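Local coordinates for putative acetyltransferase Ta0821 (Thermoplasma acidophilum DSM 1728, PDB 3C26), which is a putative acetyltransferase of the GNAT family that probably transfers an acyl group, other than an aminoacyl group, to an acceptor molecule, at residues A[33-36]-A[37-41]; A[55-59]-A[60-64]; A[208-212]-A[213-217]; A[241-244]-A[245-249]. All coordinates share one frame; numbering follows the deposited sequence. Where two conformers were deposited one is given.

Overall arrangement
The four contacts follow one another along the chain. Interaction 1 lies within helix 31-40; interaction 2 joins the end of the next helix, 45-58, to strand 62-67, both in the GNAT acetyltransferase portion of the chain, with centres about 26 Å apart. Interactions 3 and 4 belong to neighbouring strands and touch: L217 O lies 2.8 Å from Y242 N, a probable hydrogen bond. T44, just before helix 45-58, bonds both D216 of interaction 3 and Y242 of interaction 4, while K51 of that helix pairs with D209. Interactions 2 and 4 lie on opposite sides of the chain's centre, about 31 Å between centres. Interactions 1 and 4 both reach the second subunit. Ethanediol molecules, probably from crystallisation, lie by L39, W56 and K245.

Interaction 1: A[33-36]-A[37-41]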
loop_
_atom_site.group_PDB
_atom_site.type_symbol
_atom_site.label_atom_id
_atom_site.label_comp_id
_atom_site.label_asym_id
_atom_site.label_seq_id
_atom_site.Cartn_x
_atom_site.Cartn_y
_atom_site.Cartn_z
ATOM N N THR A 33 -5.940 11.697 -7.100
ATOM C CA THR A 33 -7.277 11.118 -6.962
ATOM C C THR A 33 -7.242 9.684 -7.456
ATOM O O THR A 33 -7.936 8.822 -6.926
ATOM C CB THR A 33 -8.483 11.946 -7.570
ATOM O OG1 THR A 33 -8.028 12.787 -8.595
ATOM C CG2 THR A 33 -9.125 12.845 -6.493
ATOM N N ASP A 34 -6.416 9.439 -8.470
ATOM C CA ASP A 34 -6.273 8.090 -9.038
ATOM C C ASP A 34 -5.550 7.199 -8.035
ATOM O O ASP A 34 -5.862 6.049 -7.863
ATOM C CB ASP A 34 -5.517 8.102 -10.370
ATOM C CG ASP A 34 -6.370 8.597 -11.538
ATOM O OD1 ASP A 34 -7.611 8.706 -11.386
ATOM O OD2 ASP A 34 -5.806 8.838 -12.635
ATOM N N LEU A 35 -4.549 7.757 -7.402
ATOM C CA LEU A 35 -3.845 7.062 -6.316
ATOM C C LEU A 35 -4.789 6.711 -5.128
ATOM O O LEU A 35 -4.723 5.608 -4.584
ATOM C CB LEU A 35 -2.613 7.831 -5.862
ATOM C CG LEU A 35 -1.840 7.200 -4.699
ATOM C CD1 LEU A 35 -1.521 5.700 -4.939
ATOM C CD2 LEU A 35 -0.609 8.053 -4.384
ATOM N N TYR A 36 -5.675 7.631 -4.742
ATOM C CA TYR A 36 -6.654 7.315 -3.676
ATOM C C TYR A 36 -7.446 6.029 -3.991
ATOM O O TYR A 36 -7.641 5.154 -3.144
ATOM C CB TYR A 36 -7.680 8.456 -3.452
ATOM C CG TYR A 36 -8.576 8.165 -2.281
ATOM C CD1 TYR A 36 -8.235 8.567 -0.987
ATOM C CD2 TYR A 36 -9.737 7.395 -2.441
ATOM C CE1 TYR A 36 -9.060 8.222 0.118
ATOM C CE2 TYR A 36 -10.541 7.077 -1.380
ATOM C CZ TYR A 36 -10.184 7.487 -0.079
ATOM O OH TYR A 36 -11.033 7.172 0.993
ATOM N N SER A 37 -7.940 5.944 -5.217
ATOM C CA SER A 37 -8.782 4.816 -5.602
ATOM C C SER A 37 -8.047 3.501 -5.474
ATOM O O SER A 37 -8.571 2.509 -4.994
ATOM C CB SER A 37 -9.265 4.955 -7.059
ATOM O OG SER A 37 -9.914 6.192 -7.258
ATOM N N LYS A 38 -6.803 3.483 -5.919
ATOM C CA LYS A 38 -6.015 2.252 -5.853
ATOM C C LYS A 38 -5.780 1.845 -4.408
ATOM O O LYS A 38 -5.841 0.689 -4.069
ATOM C CB LYS A 38 -4.670 2.411 -6.572
ATOM C CG LYS A 38 -4.738 2.713 -8.071
ATOM C CD LYS A 38 -3.318 2.644 -8.616
ATOM C CE LYS A 38 -3.149 2.976 -10.085
ATOM N NZ LYS A 38 -1.662 2.943 -10.469
ATOM N N LEU A 39 -5.482 2.821 -3.578
ATOM C CA LEU A 39 -5.197 2.593 -2.162
ATOM C C LEU A 39 -6.475 2.104 -1.472
ATOM O O LEU A 39 -6.474 1.142 -0.679
ATOM C CB LEU A 39 -4.608 3.845 -1.505
ATOM C CG LEU A 39 -3.147 4.206 -1.941
ATOM C CD1 LEU A 39 -2.644 5.575 -1.411
ATOM C CD2 LEU A 39 -2.134 3.079 -1.558
ATOM N N ALA A 40 -7.578 2.693 -1.858
ATOM C CA ALA A 40 -8.866 2.384 -1.212
ATOM C C ALA A 40 -9.258 0.917 -1.456
ATOM O O ALA A 40 -9.903 0.289 -0.611
ATOM C CB ALA A 40 -9.985 3.346 -1.714
ATOM N N ASP A 41 -8.831 0.405 -2.607
ATOM C CA ASP A 41 -9.091 -0.988 -3.017
ATOM C C ASP A 41 -8.349 -1.992 -2.161
ATOM O O ASP A 41 -8.705 -3.148 -2.124
ATOM C CB ASP A 41 -8.717 -1.216 -4.479
ATOM C CG ASP A 41 -9.697 -0.560 -5.436
ATOM O OD1 ASP A 41 -10.802 -0.219 -4.982
ATOM O OD2 ASP A 41 -9.364 -0.358 -6.640
#
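Y36 and A40 meet one helical turn apart, and the tyrosine can be followed outward from the backbone. Its CG stands anti to the backbone N (chi1 -175°), with CB and CG beside the peptide nitrogen of S37. Further out, CD2 passes 4.1 Å from A40 CB, and CE2 closes to 3.8 Å from the same methyl. At the tip, OH is hydrogen-bonded to S24 OG, while W27 and W127 meet the ring edge-to-face; the hydroxyl bond and the two rings together fix the phenol's position. Underneath runs the i to i+4 bonding of helix 31-40. A40 N donates to Y36 O at 2.8 Å, close to the line of the carbonyl bond, and L39 N to L35 O at 3.1 Å. The turn before is looser: K38 N to D34 O is weak, and T33 O receives weak bonds from S37 N and from S37 OG, the latter 3.3 Å away. On another side of the helix L35 and L39 cross obliquely, with L35 CD1 3.7 Å from L39 CD1. L39 goes on to pack against L39 of the second subunit. K38 lays CG 3.5 Å from D34 O, then runs extended; in the conformer described, NZ bonds S126 O and pairs with E129, both of the second subunit.

Interaction 2: A[55-59]-A[60-64]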
loop_
_atom_site.group_PDB
_atom_site.type_symbol
_atom_site.label_atom_id
_atom_site.label_comp_id
_atom_site.label_asym_id
_atom_site.label_seq_id
_atom_site.Cartn_x
_atom_site.Cartn_y
_atom_site.Cartn_z
ATOM N N ARG A 55 -29.095 2.836 5.126
ATOM C CA ARG A 55 -29.694 2.463 6.427
ATOM C C ARG A 55 -29.457 3.551 7.466
ATOM O O ARG A 55 -30.359 3.991 8.184
ATOM C CB ARG A 55 -29.182 1.104 6.942
ATOM C CG ARG A 55 -29.991 -0.070 6.398
ATOM C CD ARG A 55 -29.452 -1.462 6.732
ATOM N NE ARG A 55 -28.329 -1.898 5.880
ATOM C CZ ARG A 55 -27.620 -2.997 6.113
ATOM N NH1 ARG A 55 -27.899 -3.751 7.172
ATOM N NH2 ARG A 55 -26.614 -3.337 5.317
ATOM N N TRP A 56 -28.221 4.014 7.504
ATOM C CA TRP A 56 -27.840 5.074 8.414
ATOM C C TRP A 56 -28.648 6.321 8.219
ATOM O O TRP A 56 -29.071 6.917 9.181
ATOM C CB TRP A 56 -26.364 5.462 8.226
ATOM C CG TRP A 56 -25.367 4.445 8.771
ATOM C CD1 TRP A 56 -25.623 3.454 9.673
ATOM C CD2 TRP A 56 -23.959 4.415 8.542
ATOM N NE1 TRP A 56 -24.471 2.801 9.998
ATOM C CE2 TRP A 56 -23.432 3.363 9.304
ATOM C CE3 TRP A 56 -23.085 5.180 7.756
ATOM C CZ2 TRP A 56 -22.070 3.055 9.312
ATOM C CZ3 TRP A 56 -21.728 4.853 7.764
ATOM C CH2 TRP A 56 -21.240 3.830 8.545
ATOM N N VAL A 57 -28.755 6.743 6.956
ATOM C CA VAL A 57 -29.507 7.960 6.578
ATOM C C VAL A 57 -30.936 7.835 7.055
ATOM O O VAL A 57 -31.512 8.752 7.629
ATOM C CB VAL A 57 -29.474 8.277 5.025
ATOM C CG1 VAL A 57 -30.371 9.464 4.704
ATOM C CG2 VAL A 57 -28.022 8.518 4.544
ATOM N N ASN A 58 -31.493 6.658 6.835
ATOM C CA ASN A 58 -32.878 6.364 7.236
ATOM C C ASN A 58 -33.074 6.309 8.752
ATOM O O ASN A 58 -34.160 6.576 9.246
ATOM C CB ASN A 58 -33.364 5.069 6.585
ATOM C CG ASN A 58 -33.771 5.273 5.136
ATOM O OD1 ASN A 58 -34.369 6.281 4.810
ATOM N ND2 ASN A 58 -33.528 4.282 4.291
ATOM N N ASP A 59 -31.999 5.996 9.473
ATOM C CA ASP A 59 -32.053 5.877 10.953
ATOM C C ASP A 59 -31.825 7.235 11.611
ATOM O O ASP A 59 -31.907 7.374 12.817
ATOM C CB ASP A 59 -30.968 4.952 11.515
ATOM C CG ASP A 59 -31.150 3.490 11.133
ATOM O OD1 ASP A 59 -32.228 3.097 10.613
ATOM O OD2 ASP A 59 -30.166 2.726 11.374
ATOM N N GLY A 60 -31.458 8.219 10.809
ATOM C CA GLY A 60 -31.164 9.564 11.336
ATOM C C GLY A 60 -29.772 9.789 11.902
ATOM O O GLY A 60 -29.575 10.697 12.684
ATOM N N SER A 61 -28.799 8.975 11.503
ATOM C CA SER A 61 -27.460 9.058 12.083
ATOM C C SER A 61 -26.509 9.741 11.141
ATOM O O SER A 61 -25.316 9.911 11.439
ATOM C CB SER A 61 -26.933 7.671 12.484
ATOM O OG SER A 61 -26.889 6.818 11.376
ATOM N N VAL A 62 -27.046 10.152 9.999
ATOM C CA VAL A 62 -26.226 10.841 8.992
ATOM C C VAL A 62 -26.534 12.348 8.969
ATOM O O VAL A 62 -27.654 12.794 8.959
ATOM C CB VAL A 62 -26.314 10.215 7.593
ATOM C CG1 VAL A 62 -25.422 10.962 6.636
ATOM C CG2 VAL A 62 -25.923 8.761 7.636
ATOM N N TYR A 63 -25.472 13.119 9.064
ATOM C CA TYR A 63 -25.550 14.578 9.002
ATOM C C TYR A 63 -24.841 15.035 7.747
ATOM O O TYR A 63 -23.925 14.367 7.230
ATOM C CB TYR A 63 -24.959 15.218 10.265
ATOM C CG TYR A 63 -25.923 15.107 11.423
ATOM C CD1 TYR A 63 -26.107 13.903 12.085
ATOM C CD2 TYR A 63 -26.674 16.178 11.818
ATOM C CE1 TYR A 63 -27.039 13.788 13.103
ATOM C CE2 TYR A 63 -27.595 16.067 12.825
ATOM C CZ TYR A 63 -27.769 14.886 13.463
ATOM O OH TYR A 63 -28.703 14.821 14.474
ATOM N N VAL A 64 -25.293 16.174 7.255
ATOM C CA VAL A 64 -24.786 16.730 6.011
ATOM C C VAL A 64 -24.491 18.200 6.085
ATOM O O VAL A 64 -24.990 18.928 6.952
ATOM C CB VAL A 64 -25.759 16.481 4.809
ATOM C CG1 VAL A 64 -25.947 14.952 4.579
ATOM C CG2 VAL A 64 -27.114 17.204 5.002
HETATM O O HOH W 1 -29.749 10.447 8.766
#
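A Schellman motif closes helix 45-58, with G60 and S61 bonding back to V57 and W56. S61 N donates to W56 O at 3.1 Å and almost straight (171° at the hydrogen). G60 N reaches V57 O at 3.2 Å, approaching well off the plane of the V57 carbonyl. G60 makes this reversal at a positive phi of 83°, where a CB would clash with D59 O. An apolar contact follows one residue beyond the S61 bond, made by V62, the first residue of strand 62-67. V62 CG2, anti to its own carbonyl carbon, lies against the last helical turn, 3.4 Å from W56 CB and 3.7 Å from V57 CG2. The motif thereby turns the chain from helix into a strand of the GNAT domain. Water 1 bridges helix and strand: it donates to V57 O at 2.7 Å and accepts from V62 N at 3.0 Å. S61 OG sits 3.5 Å from W56 CB, near the root of the indole. The indole itself stacks on H76 of strand 70-79, while V57 packs on I16 and I19 of helix 16-19.

Interaction 3: A[208-212]-A[213-217]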
loop_
_atom_site.group_PDB
_atom_site.type_symbol
_atom_site.label_atom_id
_atom_site.label_comp_id
_atom_site.label_asym_id
_atom_site.label_seq_id
_atom_site.Cartn_x
_atom_site.Cartn_y
_atom_site.Cartn_z
ATOM N N PHE A 208 -16.674 -10.772 13.133
ATOM C CA PHE A 208 -16.761 -11.058 11.713
ATOM C C PHE A 208 -18.035 -10.516 11.050
ATOM O O PHE A 208 -19.071 -10.361 11.679
ATOM C CB PHE A 208 -16.584 -12.567 11.398
ATOM C CG PHE A 208 -17.683 -13.423 11.889
ATOM C CD1 PHE A 208 -18.817 -13.654 11.107
ATOM C CD2 PHE A 208 -17.582 -14.049 13.112
ATOM C CE1 PHE A 208 -19.851 -14.426 11.589
ATOM C CE2 PHE A 208 -18.606 -14.805 13.578
ATOM C CZ PHE A 208 -19.738 -15.021 12.797
ATOM N N ASP A 209 -17.884 -10.208 9.761
ATOM C CA ASP A 209 -18.950 -9.671 8.929
ATOM C C ASP A 209 -18.846 -10.297 7.544
ATOM O O ASP A 209 -17.936 -10.026 6.777
ATOM C CB ASP A 209 -18.852 -8.128 8.852
ATOM C CG ASP A 209 -20.022 -7.497 8.105
ATOM O OD1 ASP A 209 -20.979 -8.200 7.812
ATOM O OD2 ASP A 209 -19.968 -6.285 7.801
ATOM N N ILE A 210 -19.759 -11.226 7.311
ATOM C CA ILE A 210 -19.880 -11.942 6.053
ATOM C C ILE A 210 -20.721 -11.065 5.139
ATOM O O ILE A 210 -21.801 -10.585 5.529
ATOM C CB ILE A 210 -20.650 -13.237 6.240
ATOM C CG1 ILE A 210 -19.890 -14.167 7.188
ATOM C CG2 ILE A 210 -20.994 -13.873 4.875
ATOM C CD1 ILE A 210 -20.641 -15.440 7.458
ATOM N N TYR A 211 -20.243 -10.860 3.918
ATOM C CA TYR A 211 -20.987 -10.006 2.988
ATOM C C TYR A 211 -20.988 -10.652 1.626
ATOM O O TYR A 211 -20.445 -11.745 1.475
ATOM C CB TYR A 211 -20.414 -8.577 2.954
ATOM C CG TYR A 211 -18.946 -8.483 2.540
ATOM C CD1 TYR A 211 -18.596 -8.345 1.203
ATOM C CD2 TYR A 211 -17.935 -8.519 3.471
ATOM C CE1 TYR A 211 -17.293 -8.276 0.810
ATOM C CE2 TYR A 211 -16.601 -8.475 3.081
ATOM C CZ TYR A 211 -16.296 -8.325 1.751
ATOM O OH TYR A 211 -14.993 -8.263 1.324
ATOM N N GLU A 212 -21.632 -9.996 0.667
ATOM C CA GLU A 212 -21.714 -10.520 -0.685
ATOM C C GLU A 212 -20.385 -10.392 -1.379
ATOM O O GLU A 212 -19.993 -9.308 -1.778
ATOM C CB GLU A 212 -22.802 -9.808 -1.522
ATOM C CG GLU A 212 -24.174 -9.916 -0.974
ATOM C CD GLU A 212 -24.779 -11.285 -1.122
ATOM O OE1 GLU A 212 -24.385 -12.032 -2.030
ATOM O OE2 GLU A 212 -25.681 -11.608 -0.341
ATOM N N GLY A 213 -19.657 -11.491 -1.514
ATOM C CA GLY A 213 -18.350 -11.416 -2.158
ATOM C C GLY A 213 -17.145 -11.624 -1.219
ATOM O O GLY A 213 -16.011 -11.839 -1.650
ATOM N N GLY A 214 -17.399 -11.644 0.061
ATOM C CA GLY A 214 -16.304 -11.862 1.018
ATOM C C GLY A 214 -16.674 -11.799 2.473
ATOM O O GLY A 214 -17.841 -11.861 2.832
ATOM N N ILE A 215 -15.629 -11.672 3.304
ATOM C CA ILE A 215 -15.762 -11.658 4.756
ATOM C C ILE A 215 -14.649 -10.853 5.349
ATOM O O ILE A 215 -13.498 -10.936 4.918
ATOM C CB ILE A 215 -15.686 -13.090 5.398
ATOM C CG1 ILE A 215 -16.630 -14.072 4.708
ATOM C CG2 ILE A 215 -15.987 -13.057 6.907
ATOM C CD1 ILE A 215 -16.337 -15.544 5.030
ATOM N N ASP A 216 -15.030 -9.983 6.277
ATOM C CA ASP A 216 -14.079 -9.222 7.050
ATOM C C ASP A 216 -14.052 -9.795 8.471
ATOM O O ASP A 216 -15.102 -10.112 9.029
ATOM C CB ASP A 216 -14.503 -7.727 7.151
ATOM C CG ASP A 216 -14.505 -6.977 5.805
ATOM O OD1 ASP A 216 -13.645 -7.207 4.941
ATOM O OD2 ASP A 216 -15.377 -6.111 5.620
ATOM N N LEU A 217 -12.842 -9.939 9.015
ATOM C CA LEU A 217 -12.602 -10.388 10.369
ATOM C C LEU A 217 -11.707 -9.425 11.088
ATOM O O LEU A 217 -10.634 -9.091 10.610
ATOM C CB LEU A 217 -12.001 -11.830 10.413
ATOM C CG LEU A 217 -12.845 -12.859 9.610
ATOM C CD1 LEU A 217 -12.341 -13.033 8.176
ATOM C CD2 LEU A 217 -12.870 -14.220 10.331
HETATM O O HOH W 2 -17.677 -5.460 7.085
HETATM O O HOH W 3 -13.098 -8.768 2.876
#
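Strands 208-211 and 214-217 run antiparallel, their axes 4.7 Å apart at closest approach and 168° between directions. D209 and D216 form a hydrogen-bonded pair, D209 N donating to D216 O at 2.9 Å and D216 N returning a bond to D209 O. Y211 N donates to G214 O at 2.8 Å, but the return bond from G214 N to Y211 O is weak at 3.4 Å. Y211 CG is tucked between its backbone N and carbonyl carbon (chi1 59°), which lays the ring across the neighbouring strand. G214 CA consequently sits over the ring face in a CH-pi contact, 3.9 Å from the centroid and 22° off the normal. A side chain at G214 would collide with Y211 OH. That hydroxyl shares water 3, in the ring plane at 2.5 Å from OH, with D216 OD1. Replacing Y211 by alanine would probably uncover the G214 backbone and deprive water 3 of its hydroxyl partner. Water 2 joins D209 OD2 to D216 OD2, and these carboxylates also bind K51 and T44 respectively. On the other sheet face I210 and I215 lie side by side, I210 CG1 4.1 Å from I215 CG2. These features define a tight beta hairpin whose two-residue loop, E212 and G213, makes a type II turn.

Interaction 4: A[241-244]-A[245-249]; sequences FYVR and KALAN. With EDO (1,2-ethanediol), chain F.
V243 CG1 and L247 CB meet at 3.8 Å where strand 237-243 gives way to the short helix 245-248, and this is the close-packed side of the contact. The two side chains cross at about a right angle, and V243 CG1 also lies 4.3 Å from A248 CB. Just beneath, R244 O, at the N-cap position, accepts two bonds. A248 N comes at 3.1 Å, tilted little from the carbonyl plane, whereas L247 N is closer at 2.8 Å but 39° out of that plane. L247 CB adds a contact 3.4 Å from R244 O, so this oxygen is gripped by two amides and flanked by carbon. The R244 side chain leads away from the helix. Its guanidinium group forms a salt bridge with E144, bonds C174 O, N220 O and Y181 OH, and meets W172 in a cation-pi contact; C174 is disulfide-linked to C183.

The looser side belongs to K245 and the exposed A246. K245 bends at chi2 (60°), and its NZ donates to O1 of an ethanediol, probably from the crystallisation liquor, 2.6 Å away, with K245 CE 3.4 Å from the same O1. With an alanine in place of K245, the ethanediol would probably lose this ammonium partner. Strand 237-243 runs between strands 141-153 and 214-221: A248 packs on P147 and Y149 of the first, V243 and L247 on V219 of the second, while F241 reaches helix 225-232.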
loop_
_atom_site.group_PDB
_atom_site.type_symbol
_atom_site.label_atom_id
_atom_site.label_comp_id
_atom_site.label_asym_id
_atom_site.label_seq_id
_atom_site.Cartn_x
_atom_site.Cartn_y
_atom_site.Cartn_z
ATOM N N PHE A 241 -8.441 -9.685 7.099
ATOM C CA PHE A 241 -8.214 -9.633 8.531
ATOM C C PHE A 241 -7.641 -8.314 8.893
ATOM O O PHE A 241 -6.657 -7.868 8.315
ATOM C CB PHE A 241 -7.229 -10.698 8.987
ATOM C CG PHE A 241 -7.670 -12.099 8.691
ATOM C CD1 PHE A 241 -7.433 -12.655 7.440
ATOM C CD2 PHE A 241 -8.339 -12.865 9.645
ATOM C CE1 PHE A 241 -7.826 -13.928 7.152
ATOM C CE2 PHE A 241 -8.735 -14.162 9.345
ATOM C CZ PHE A 241 -8.472 -14.692 8.118
ATOM N N TYR A 242 -8.308 -7.704 9.876
ATOM C CA TYR A 242 -7.847 -6.486 10.528
ATOM C C TYR A 242 -7.394 -6.952 11.887
ATOM O O TYR A 242 -8.197 -7.359 12.707
ATOM C CB TYR A 242 -8.966 -5.477 10.622
ATOM C CG TYR A 242 -9.497 -4.985 9.284
ATOM C CD1 TYR A 242 -10.479 -5.673 8.591
ATOM C CD2 TYR A 242 -9.043 -3.812 8.755
ATOM C CE1 TYR A 242 -10.981 -5.197 7.423
ATOM C CE2 TYR A 242 -9.546 -3.310 7.579
ATOM C CZ TYR A 242 -10.504 -4.009 6.904
ATOM O OH TYR A 242 -10.941 -3.514 5.697
ATOM N N VAL A 243 -6.089 -6.942 12.091
ATOM C CA VAL A 243 -5.470 -7.546 13.275
ATOM C C VAL A 243 -4.838 -6.519 14.185
ATOM O O VAL A 243 -4.128 -5.664 13.742
ATOM C CB VAL A 243 -4.421 -8.616 12.872
ATOM C CG1 VAL A 243 -3.872 -9.339 14.099
ATOM C CG2 VAL A 243 -5.030 -9.644 11.930
ATOM N N ARG A 244 -5.168 -6.595 15.470
ATOM C CA ARG A 244 -4.667 -5.634 16.411
ATOM C C ARG A 244 -3.140 -5.648 16.375
ATOM O O ARG A 244 -2.511 -6.694 16.386
ATOM C CB ARG A 244 -5.222 -5.864 17.833
ATOM C CG ARG A 244 -4.838 -4.707 18.801
ATOM C CD ARG A 244 -5.058 -5.070 20.242
ATOM N NE ARG A 244 -6.436 -5.414 20.579
ATOM C CZ ARG A 244 -7.382 -4.564 20.965
ATOM N NH1 ARG A 244 -7.170 -3.277 21.014
ATOM N NH2 ARG A 244 -8.570 -5.028 21.275
ATOM N N LYS A 245 -2.559 -4.461 16.302
ATOM C CA LYS A 245 -1.085 -4.285 16.164
ATOM C C LYS A 245 -0.215 -5.235 17.031
ATOM O O LYS A 245 0.735 -5.896 16.537
ATOM C CB LYS A 245 -0.736 -2.822 16.426
ATOM C CG LYS A 245 0.708 -2.474 16.254
ATOM C CD LYS A 245 1.143 -2.762 14.865
ATOM C CE LYS A 245 2.341 -1.945 14.454
ATOM N NZ LYS A 245 2.809 -2.302 13.075
ATOM N N ALA A 246 -0.586 -5.353 18.296
ATOM C CA ALA A 246 0.221 -6.108 19.247
ATOM C C ALA A 246 0.281 -7.549 18.856
ATOM O O ALA A 246 1.270 -8.227 19.160
ATOM C CB ALA A 246 -0.279 -5.968 20.676
ATOM N N LEU A 247 -0.753 -8.014 18.160
ATOM C CA LEU A 247 -0.805 -9.404 17.692
ATOM C C LEU A 247 -0.120 -9.579 16.339
ATOM O O LEU A 247 0.393 -10.654 15.993
ATOM C CB LEU A 247 -2.245 -9.849 17.491
ATOM C CG LEU A 247 -3.239 -9.836 18.633
ATOM C CD1 LEU A 247 -4.426 -10.573 18.148
ATOM C CD2 LEU A 247 -2.681 -10.530 19.815
ATOM N N ALA A 248 -0.196 -8.515 15.550
ATOM C CA ALA A 248 0.271 -8.502 14.143
ATOM C C ALA A 248 1.782 -8.647 14.121
ATOM O O ALA A 248 2.425 -9.117 13.176
ATOM C CB ALA A 248 -0.162 -7.195 13.468
ATOM N N ASN A 249 2.331 -8.281 15.248
ATOM C CA ASN A 249 3.763 -8.238 15.421
ATOM C C ASN A 249 4.324 -9.645 15.400
ATOM O O ASN A 249 5.486 -9.864 15.108
ATOM C CB ASN A 249 4.119 -7.469 16.714
ATOM C CG ASN A 249 3.838 -5.960 16.601
ATOM O OD1 ASN A 249 3.747 -5.407 15.506
ATOM N ND2 ASN A 249 3.711 -5.299 17.734
HETATM C C1 EDO F . 2.041 -1.634 10.224
HETATM O O1 EDO F . 1.266 -1.204 11.363
HETATM C C2 EDO F . 1.330 -1.386 8.889
HETATM O O2 EDO F . 1.677 -0.103 8.351
#